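Local coordinates for protein DyP2 (Amycolatopsis sp. ATCC 39116, PDB 4G2C) that is a multifunctional haem dye peroxidase of a lignin-reactive bacterium, probably oxidising dyes and related aromatic substrates with hydrogen peroxide, at residues T37-S42 and F226-V231; I58-V63 and R95-E100; E251-P256 and F267-V272. One frame throughout, in Å; residues are numbered along the deposited sequence.

Contact 1 (T37-S42 and F226-V231)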
# COMPACT_ATOMS: atom_id res chain seq x y z
N THR A 37 8.13 -18.54 -3.22
CA THR A 37 8.82 -17.42 -3.83
C THR A 37 9.55 -17.90 -5.07
O THR A 37 9.71 -19.11 -5.27
CB THR A 37 9.83 -16.78 -2.87
OG1 THR A 37 10.76 -17.78 -2.46
CG2 THR A 37 9.13 -16.21 -1.64
N LEU A 38 9.98 -16.96 -5.89
CA LEU A 38 10.68 -17.28 -7.12
C LEU A 38 12.10 -16.71 -7.13
O LEU A 38 12.33 -15.57 -6.72
CB LEU A 38 9.91 -16.74 -8.32
CG LEU A 38 10.68 -16.75 -9.64
CD1 LEU A 38 10.59 -18.14 -10.35
CD2 LEU A 38 10.15 -15.64 -10.54
N SER A 39 13.06 -17.52 -7.59
CA SER A 39 14.42 -17.05 -7.81
C SER A 39 14.48 -16.51 -9.24
O SER A 39 14.65 -17.28 -10.20
CB SER A 39 15.42 -18.19 -7.60
OG SER A 39 15.13 -18.92 -6.41
N TRP A 40 14.29 -15.20 -9.39
CA TRP A 40 14.13 -14.63 -10.72
C TRP A 40 15.38 -14.80 -11.60
O TRP A 40 15.28 -14.88 -12.82
CB TRP A 40 13.68 -13.15 -10.65
CG TRP A 40 14.78 -12.16 -10.38
CD1 TRP A 40 15.13 -11.64 -9.15
CD2 TRP A 40 15.63 -11.52 -11.34
NE1 TRP A 40 16.17 -10.74 -9.30
CE2 TRP A 40 16.49 -10.64 -10.63
CE3 TRP A 40 15.77 -11.62 -12.74
CZ2 TRP A 40 17.47 -9.87 -11.28
CZ3 TRP A 40 16.75 -10.83 -13.38
CH2 TRP A 40 17.58 -9.98 -12.64
N LYS A 41 16.54 -14.88 -10.97
CA LYS A 41 17.78 -14.95 -11.74
C LYS A 41 18.01 -16.31 -12.38
O LYS A 41 18.76 -16.43 -13.33
CB LYS A 41 18.98 -14.58 -10.87
CG LYS A 41 19.05 -13.11 -10.50
CD LYS A 41 20.34 -12.79 -9.76
CE LYS A 41 20.49 -11.29 -9.49
NZ LYS A 41 21.80 -10.96 -8.84
N SER A 42 17.39 -17.35 -11.84
CA SER A 42 17.62 -18.69 -12.36
C SER A 42 16.32 -19.34 -12.79
O SER A 42 16.27 -20.54 -13.03
CB SER A 42 18.36 -19.56 -11.33
OG SER A 42 17.56 -19.80 -10.20
N PHE A 226 8.33 -11.60 -2.74
CA PHE A 226 7.98 -12.70 -3.62
C PHE A 226 9.21 -13.31 -4.30
O PHE A 226 9.14 -14.39 -4.87
CB PHE A 226 6.96 -12.24 -4.67
CG PHE A 226 5.78 -11.53 -4.09
CD1 PHE A 226 4.77 -12.23 -3.45
CD2 PHE A 226 5.69 -10.13 -4.14
CE1 PHE A 226 3.68 -11.57 -2.88
CE2 PHE A 226 4.61 -9.46 -3.59
CZ PHE A 226 3.59 -10.19 -2.96
N LEU A 227 10.32 -12.59 -4.26
CA LEU A 227 11.54 -13.00 -4.93
C LEU A 227 12.58 -13.45 -3.92
O LEU A 227 12.81 -12.79 -2.89
CB LEU A 227 12.10 -11.85 -5.78
CG LEU A 227 11.07 -11.28 -6.76
CD1 LEU A 227 11.65 -10.15 -7.61
CD2 LEU A 227 10.51 -12.40 -7.64
N THR A 228 13.19 -14.59 -4.20
CA THR A 228 14.12 -15.19 -3.26
C THR A 228 15.32 -14.28 -3.08
O THR A 228 15.89 -14.21 -2.00
CB THR A 228 14.59 -16.58 -3.76
OG1 THR A 228 13.45 -17.45 -3.83
CG2 THR A 228 15.60 -17.17 -2.80
N GLU A 229 15.68 -13.58 -4.16
CA GLU A 229 16.79 -12.63 -4.16
C GLU A 229 16.49 -11.46 -3.22
O GLU A 229 17.39 -10.83 -2.67
CB GLU A 229 17.05 -12.08 -5.58
CG GLU A 229 17.61 -13.09 -6.61
CD GLU A 229 16.57 -14.06 -7.17
OE1 GLU A 229 15.38 -13.95 -6.82
OE2 GLU A 229 16.95 -14.94 -7.97
N ASP A 230 15.21 -11.14 -3.07
CA ASP A 230 14.80 -10.08 -2.14
C ASP A 230 14.89 -10.60 -0.70
O ASP A 230 15.29 -9.88 0.20
CB ASP A 230 13.39 -9.59 -2.45
CG ASP A 230 13.36 -8.49 -3.52
OD1 ASP A 230 14.41 -7.89 -3.82
OD2 ASP A 230 12.26 -8.20 -4.04
N VAL A 231 14.55 -11.87 -0.50
CA VAL A 231 14.63 -12.43 0.84
C VAL A 231 16.10 -12.54 1.28
O VAL A 231 16.43 -12.24 2.43
CB VAL A 231 13.89 -13.77 0.96
CG1 VAL A 231 13.98 -14.28 2.39
CG2 VAL A 231 12.43 -13.60 0.55
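L38 O is gripped from two sides of one peptide. T228 N donates to it at 2.8 Å, and the CA-H of L227 approaches it as well, with L227 CA 3.2 Å from L38 O. L38 N in turn donates to F226 O at 2.9 Å, so the two chains form a single backbone bridge at L38 and L227. L227 is the N-cap residue of helix 228-237, and the T228 bond therefore uses an N-H of the first turn.

The carboxylate of E229 takes N-H groups from two successive residues of the loop before helix 45-53. The bond from K41 N to E229 OE2 is nearly straight, 3.0 Å long, and reaches the oxygen from above the carboxylate plane. The second, from W40 N to E229 OE1, is weak and bent (144°). The glutamate chain folds back at chi2 (77°), which brings its carboxylate to these N-H groups. The W40 ring crosses this side chain at about a right angle. W40 CD1 also packs on L227 CD1, an apolar contact of 4.1 Å. The K41 amine turns elsewhere, to a salt bridge with E102. The backbone N-H groups, with their partial positive charge, would probably help to stabilise a charged E229 carboxylate.

Contact 2 (I58-V63 and R95-E100). With ACT (acetate ion), chain X.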
# COMPACT_ATOMS: atom_id res chain seq x y z
N ILE A 58 4.92 -5.01 -9.62
CA ILE A 58 4.07 -6.00 -8.99
C ILE A 58 4.86 -6.90 -8.04
O ILE A 58 4.66 -6.85 -6.83
CB ILE A 58 3.26 -6.82 -10.03
CG1 ILE A 58 2.29 -5.91 -10.80
CG2 ILE A 58 2.46 -7.92 -9.33
CD1 ILE A 58 1.72 -6.51 -12.10
N LEU A 59 5.75 -7.72 -8.57
CA LEU A 59 6.59 -8.59 -7.73
C LEU A 59 7.66 -7.79 -6.97
O LEU A 59 8.22 -8.26 -5.98
CB LEU A 59 7.25 -9.70 -8.57
CG LEU A 59 6.43 -10.83 -9.18
CD1 LEU A 59 7.31 -11.70 -10.05
CD2 LEU A 59 5.72 -11.71 -8.12
N LYS A 60 7.92 -6.57 -7.43
CA LYS A 60 8.94 -5.71 -6.83
C LYS A 60 8.57 -4.26 -7.14
O LYS A 60 8.41 -3.91 -8.30
CB LYS A 60 10.29 -6.03 -7.46
CG LYS A 60 11.41 -5.04 -7.12
CD LYS A 60 12.21 -5.58 -5.99
CE LYS A 60 13.28 -4.62 -5.55
NZ LYS A 60 13.56 -4.87 -4.11
N ALA A 61 8.44 -3.42 -6.12
CA ALA A 61 7.99 -2.04 -6.34
C ALA A 61 8.87 -1.29 -7.36
O ALA A 61 10.05 -1.57 -7.48
CB ALA A 61 7.94 -1.28 -5.02
N HIS A 62 8.29 -0.34 -8.09
CA HIS A 62 9.10 0.48 -8.99
C HIS A 62 9.30 1.83 -8.32
O HIS A 62 8.40 2.34 -7.65
CB HIS A 62 8.41 0.63 -10.35
CG HIS A 62 9.33 1.09 -11.45
ND1 HIS A 62 9.83 2.38 -11.52
CD2 HIS A 62 9.82 0.44 -12.53
CE1 HIS A 62 10.59 2.49 -12.59
NE2 HIS A 62 10.60 1.33 -13.22
N VAL A 63 10.50 2.39 -8.46
CA VAL A 63 10.76 3.74 -7.98
C VAL A 63 9.76 4.65 -8.65
O VAL A 63 9.56 4.56 -9.86
CB VAL A 63 12.20 4.21 -8.34
CG1 VAL A 63 12.34 4.35 -9.87
CG2 VAL A 63 12.55 5.51 -7.63
N ARG A 95 10.89 -8.58 -15.83
CA ARG A 95 12.30 -8.99 -15.90
C ARG A 95 13.24 -7.84 -16.28
O ARG A 95 14.30 -7.66 -15.66
CB ARG A 95 12.51 -10.15 -16.87
CG ARG A 95 13.96 -10.65 -16.83
CD ARG A 95 14.33 -11.52 -18.04
NE ARG A 95 13.53 -12.73 -18.12
CZ ARG A 95 13.77 -13.83 -17.40
NH1 ARG A 95 14.79 -13.86 -16.55
NH2 ARG A 95 12.98 -14.89 -17.54
N THR A 96 12.87 -7.06 -17.30
CA THR A 96 13.68 -5.90 -17.64
C THR A 96 13.81 -4.96 -16.43
O THR A 96 14.87 -4.39 -16.17
CB THR A 96 13.10 -5.11 -18.83
OG1 THR A 96 13.10 -5.94 -20.00
CG2 THR A 96 13.93 -3.87 -19.10
N HIS A 97 12.72 -4.80 -15.69
CA HIS A 97 12.75 -3.91 -14.54
C HIS A 97 13.76 -4.43 -13.51
O HIS A 97 14.54 -3.67 -12.94
CB HIS A 97 11.38 -3.77 -13.89
CG HIS A 97 11.41 -3.01 -12.59
ND1 HIS A 97 10.59 -3.31 -11.53
CD2 HIS A 97 12.17 -1.96 -12.20
CE1 HIS A 97 10.85 -2.48 -10.53
NE2 HIS A 97 11.81 -1.66 -10.91
N LEU A 98 13.73 -5.74 -13.28
CA LEU A 98 14.59 -6.37 -12.28
C LEU A 98 16.06 -6.19 -12.64
O LEU A 98 16.90 -5.87 -11.79
CB LEU A 98 14.22 -7.85 -12.14
CG LEU A 98 12.86 -8.06 -11.45
CD1 LEU A 98 12.44 -9.52 -11.43
CD2 LEU A 98 12.90 -7.49 -10.04
N GLN A 99 16.36 -6.39 -13.92
CA GLN A 99 17.69 -6.20 -14.46
C GLN A 99 18.12 -4.78 -14.19
O GLN A 99 19.23 -4.53 -13.72
CB GLN A 99 17.66 -6.46 -15.96
CG GLN A 99 18.91 -7.11 -16.51
CD GLN A 99 18.65 -7.78 -17.86
OE1 GLN A 99 17.66 -8.51 -18.02
NE2 GLN A 99 19.53 -7.54 -18.81
N GLU A 100 17.23 -3.83 -14.48
CA GLU A 100 17.53 -2.44 -14.18
C GLU A 100 17.85 -2.28 -12.69
O GLU A 100 18.84 -1.65 -12.33
CB GLU A 100 16.40 -1.51 -14.62
CG GLU A 100 16.21 -1.40 -16.13
CD GLU A 100 15.08 -0.45 -16.53
OE1 GLU A 100 14.38 0.09 -15.64
OE2 GLU A 100 14.89 -0.23 -17.74
C ACT X . 9.19 -5.12 -2.74
O ACT X . 8.91 -4.12 -3.44
OXT ACT X . 8.32 -6.03 -2.71
CH3 ACT X . 10.49 -5.22 -2.00
O HOH W 1 9.02 -5.70 -11.03
O HOH W 2 12.68 0.73 -9.42
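The imidazoles of H62 and H97 form an offset stack, with centroids 4.3 Å apart and planes at 24°. H62 CD2 lies over one face of the H97 ring, displaced toward its rim, 3.3 Å from H97 NE2. At the edge of H97, in its plane, sit K60 O, A61 O and two waters. One of these, water 2, also lies over a face of the H62 ring, 3.9 Å above the plane and offset toward the rim. The contact lies in the DyP dimeric alpha+beta barrel domain. It packs helix 94-107 against the loop that leads into strand 66-74.

H97 reaches across from the helix with CG anti to its backbone N (chi1 173°), which slides the ring in beside the loop backbone. Both ring nitrogens then meet water. Water 1 lies 2.9 Å from H97 ND1 and gives a weak bond to K60 O. Water 2 lies 2.9 Å from H97 NE2 and accepts from V63 N. These bridges pin the ring at both nitrogens and probably fix its rotation.

H62 is held in its own way. Its ND1 donates to V63 O, almost in the ring plane, while NE2 is hydrogen-bonded to K92 NZ. Y114 also meets the H62 ring. Beside the stack, K60 CB rests on L98 CD2. A61 N donates to the O atom of an acetate, probably from the crystallisation liquor, at 2.8 Å and 173°.

Contact 3 (E251-P256 and F267-V272)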
# COMPACT_ATOMS: atom_id res chain seq x y z
N GLU A 251 1.39 -16.91 -5.50
CA GLU A 251 -0.08 -16.89 -5.47
C GLU A 251 -0.64 -15.77 -4.58
O GLU A 251 -1.84 -15.50 -4.60
CB GLU A 251 -0.63 -18.23 -5.00
CG GLU A 251 -0.35 -18.52 -3.53
CD GLU A 251 -0.65 -19.96 -3.13
OE1 GLU A 251 -1.34 -20.65 -3.90
OE2 GLU A 251 -0.18 -20.40 -2.07
N GLN A 252 0.20 -15.14 -3.77
CA GLN A 252 -0.30 -14.06 -2.92
C GLN A 252 -0.40 -12.71 -3.66
O GLN A 252 -0.75 -11.70 -3.07
CB GLN A 252 0.55 -13.91 -1.64
CG GLN A 252 -0.18 -13.16 -0.52
CD GLN A 252 0.23 -13.61 0.87
OE1 GLN A 252 0.58 -14.77 1.08
NE2 GLN A 252 0.21 -12.69 1.82
N VAL A 253 -0.08 -12.70 -4.95
CA VAL A 253 -0.15 -11.47 -5.72
C VAL A 253 -0.51 -11.73 -7.18
O VAL A 253 -1.25 -10.96 -7.78
CB VAL A 253 1.18 -10.66 -5.62
CG1 VAL A 253 2.34 -11.42 -6.25
CG2 VAL A 253 1.02 -9.28 -6.23
N LEU A 254 -0.02 -12.83 -7.75
CA LEU A 254 -0.25 -13.10 -9.16
C LEU A 254 -1.54 -13.87 -9.42
O LEU A 254 -1.94 -14.74 -8.63
CB LEU A 254 0.92 -13.85 -9.77
CG LEU A 254 2.27 -13.16 -9.76
CD1 LEU A 254 3.32 -14.04 -10.45
CD2 LEU A 254 2.18 -11.79 -10.44
N VAL A 255 -2.15 -13.55 -10.55
CA VAL A 255 -3.40 -14.16 -11.01
C VAL A 255 -3.23 -14.45 -12.50
O VAL A 255 -2.72 -13.60 -13.24
CB VAL A 255 -4.58 -13.16 -10.85
CG1 VAL A 255 -5.87 -13.79 -11.25
CG2 VAL A 255 -4.66 -12.60 -9.41
N PRO A 256 -3.62 -15.64 -12.95
CA PRO A 256 -3.61 -15.93 -14.39
C PRO A 256 -4.43 -14.87 -15.11
O PRO A 256 -5.50 -14.51 -14.63
CB PRO A 256 -4.29 -17.30 -14.49
CG PRO A 256 -4.08 -17.94 -13.10
CD PRO A 256 -4.05 -16.80 -12.13
N PHE A 267 0.33 -13.57 -16.72
CA PHE A 267 -0.21 -13.26 -15.40
C PHE A 267 -0.46 -11.78 -15.15
O PHE A 267 0.23 -10.91 -15.69
CB PHE A 267 0.73 -13.80 -14.31
CG PHE A 267 0.66 -15.29 -14.15
CD1 PHE A 267 1.34 -16.13 -15.03
CD2 PHE A 267 -0.09 -15.85 -13.12
CE1 PHE A 267 1.28 -17.51 -14.88
CE2 PHE A 267 -0.17 -17.23 -12.97
CZ PHE A 267 0.52 -18.07 -13.85
N GLY A 268 -1.44 -11.50 -14.29
CA GLY A 268 -1.70 -10.14 -13.85
C GLY A 268 -1.94 -10.06 -12.35
O GLY A 268 -1.69 -11.02 -11.61
N SER A 269 -2.42 -8.90 -11.90
CA SER A 269 -2.75 -8.71 -10.51
C SER A 269 -3.85 -7.65 -10.35
O SER A 269 -3.90 -6.69 -11.11
CB SER A 269 -1.49 -8.32 -9.73
OG SER A 269 -1.72 -8.34 -8.33
N TYR A 270 -4.72 -7.84 -9.35
CA TYR A 270 -5.70 -6.83 -8.94
C TYR A 270 -5.05 -5.65 -8.20
O TYR A 270 -4.07 -5.81 -7.42
CB TYR A 270 -6.79 -7.44 -8.07
CG TYR A 270 -7.60 -8.49 -8.77
CD1 TYR A 270 -8.62 -8.13 -9.66
CD2 TYR A 270 -7.34 -9.84 -8.58
CE1 TYR A 270 -9.36 -9.09 -10.32
CE2 TYR A 270 -8.07 -10.80 -9.22
CZ TYR A 270 -9.08 -10.43 -10.10
OH TYR A 270 -9.81 -11.40 -10.75
N PHE A 271 -5.60 -4.46 -8.43
CA PHE A 271 -4.97 -3.21 -8.02
C PHE A 271 -5.98 -2.34 -7.31
O PHE A 271 -7.04 -2.05 -7.86
CB PHE A 271 -4.43 -2.50 -9.26
CG PHE A 271 -3.69 -1.21 -8.99
CD1 PHE A 271 -2.45 -1.23 -8.36
CD2 PHE A 271 -4.21 0.01 -9.41
CE1 PHE A 271 -1.77 -0.05 -8.13
CE2 PHE A 271 -3.53 1.19 -9.19
CZ PHE A 271 -2.31 1.16 -8.55
N VAL A 272 -5.67 -1.96 -6.07
CA VAL A 272 -6.51 -1.04 -5.30
C VAL A 272 -5.93 0.34 -5.42
O VAL A 272 -4.75 0.52 -5.14
CB VAL A 272 -6.53 -1.37 -3.79
CG1 VAL A 272 -7.64 -0.59 -3.09
CG2 VAL A 272 -6.66 -2.85 -3.55
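This contact is the beta hairpin of strands 255-256 and 267-278, which sits in an antiparallel sheet with strands 402-409 and 474-484. V255 and G268 are its hydrogen-bonded pair. G268 N donates to V255 O at 2.7 Å. V255 N returns a bond to G268 O at 2.8 Å, less straight (147°). P256 and F267 follow as the non-hydrogen-bonded pair.

Before the short strand begins, a side chain takes over the pairing. S269 OG donates to V253 O at 2.7 Å. With OG anti to the serine backbone N (chi1 -170°), the hydroxyl is carried to the carbonyl from a direction tilted 26° out of its plane. The bond grips the chain at V253, where the backbone leaves the preceding 3-10 turn. The same hydroxyl makes a weak hydrogen bond with N409 O, a lesser alternative acceptor.

The F267 ring packs against 254-256. Its CD2 meets L254 CB at 4.0 Å, and its CE2 meets P256 CG at the same distance. M50 of helix 45-53 touches both L254 and F267. V255 packs in another direction. Its CG2 branch reaches CE2 of Y270 at 3.9 Å, the valine and tyrosine side chains crossing at about a right angle. F483 also touches V255 and meets Y270 edge to face, and the Y270 hydroxyl bonds to D134 N. One reciprocal pair of backbone bonds, with a non-hydrogen-bonded pair next to it and a ten-residue connection beyond, is the ladder of an antiparallel beta hairpin.

How the contacts relate
The three contacts form one packed region set back from the haem. Contact 2 is nested within the chain loop that contact 1 closes, and their centres are 12 Å apart. D230 OD1 and K60 NZ join them by a salt bridge of 3.2 Å, and W40 and L227 both pack on L98. Contact 3 comes later in the chain. V253 meets contact 1 through F226, with F226 CZ 3.6 Å from V253 CB, and meets contact 2 through I58 and L59. None of the three reaches the haem: the side chains of F226 and A61 are each about 11 Å from it, and that of V253 about 13 Å.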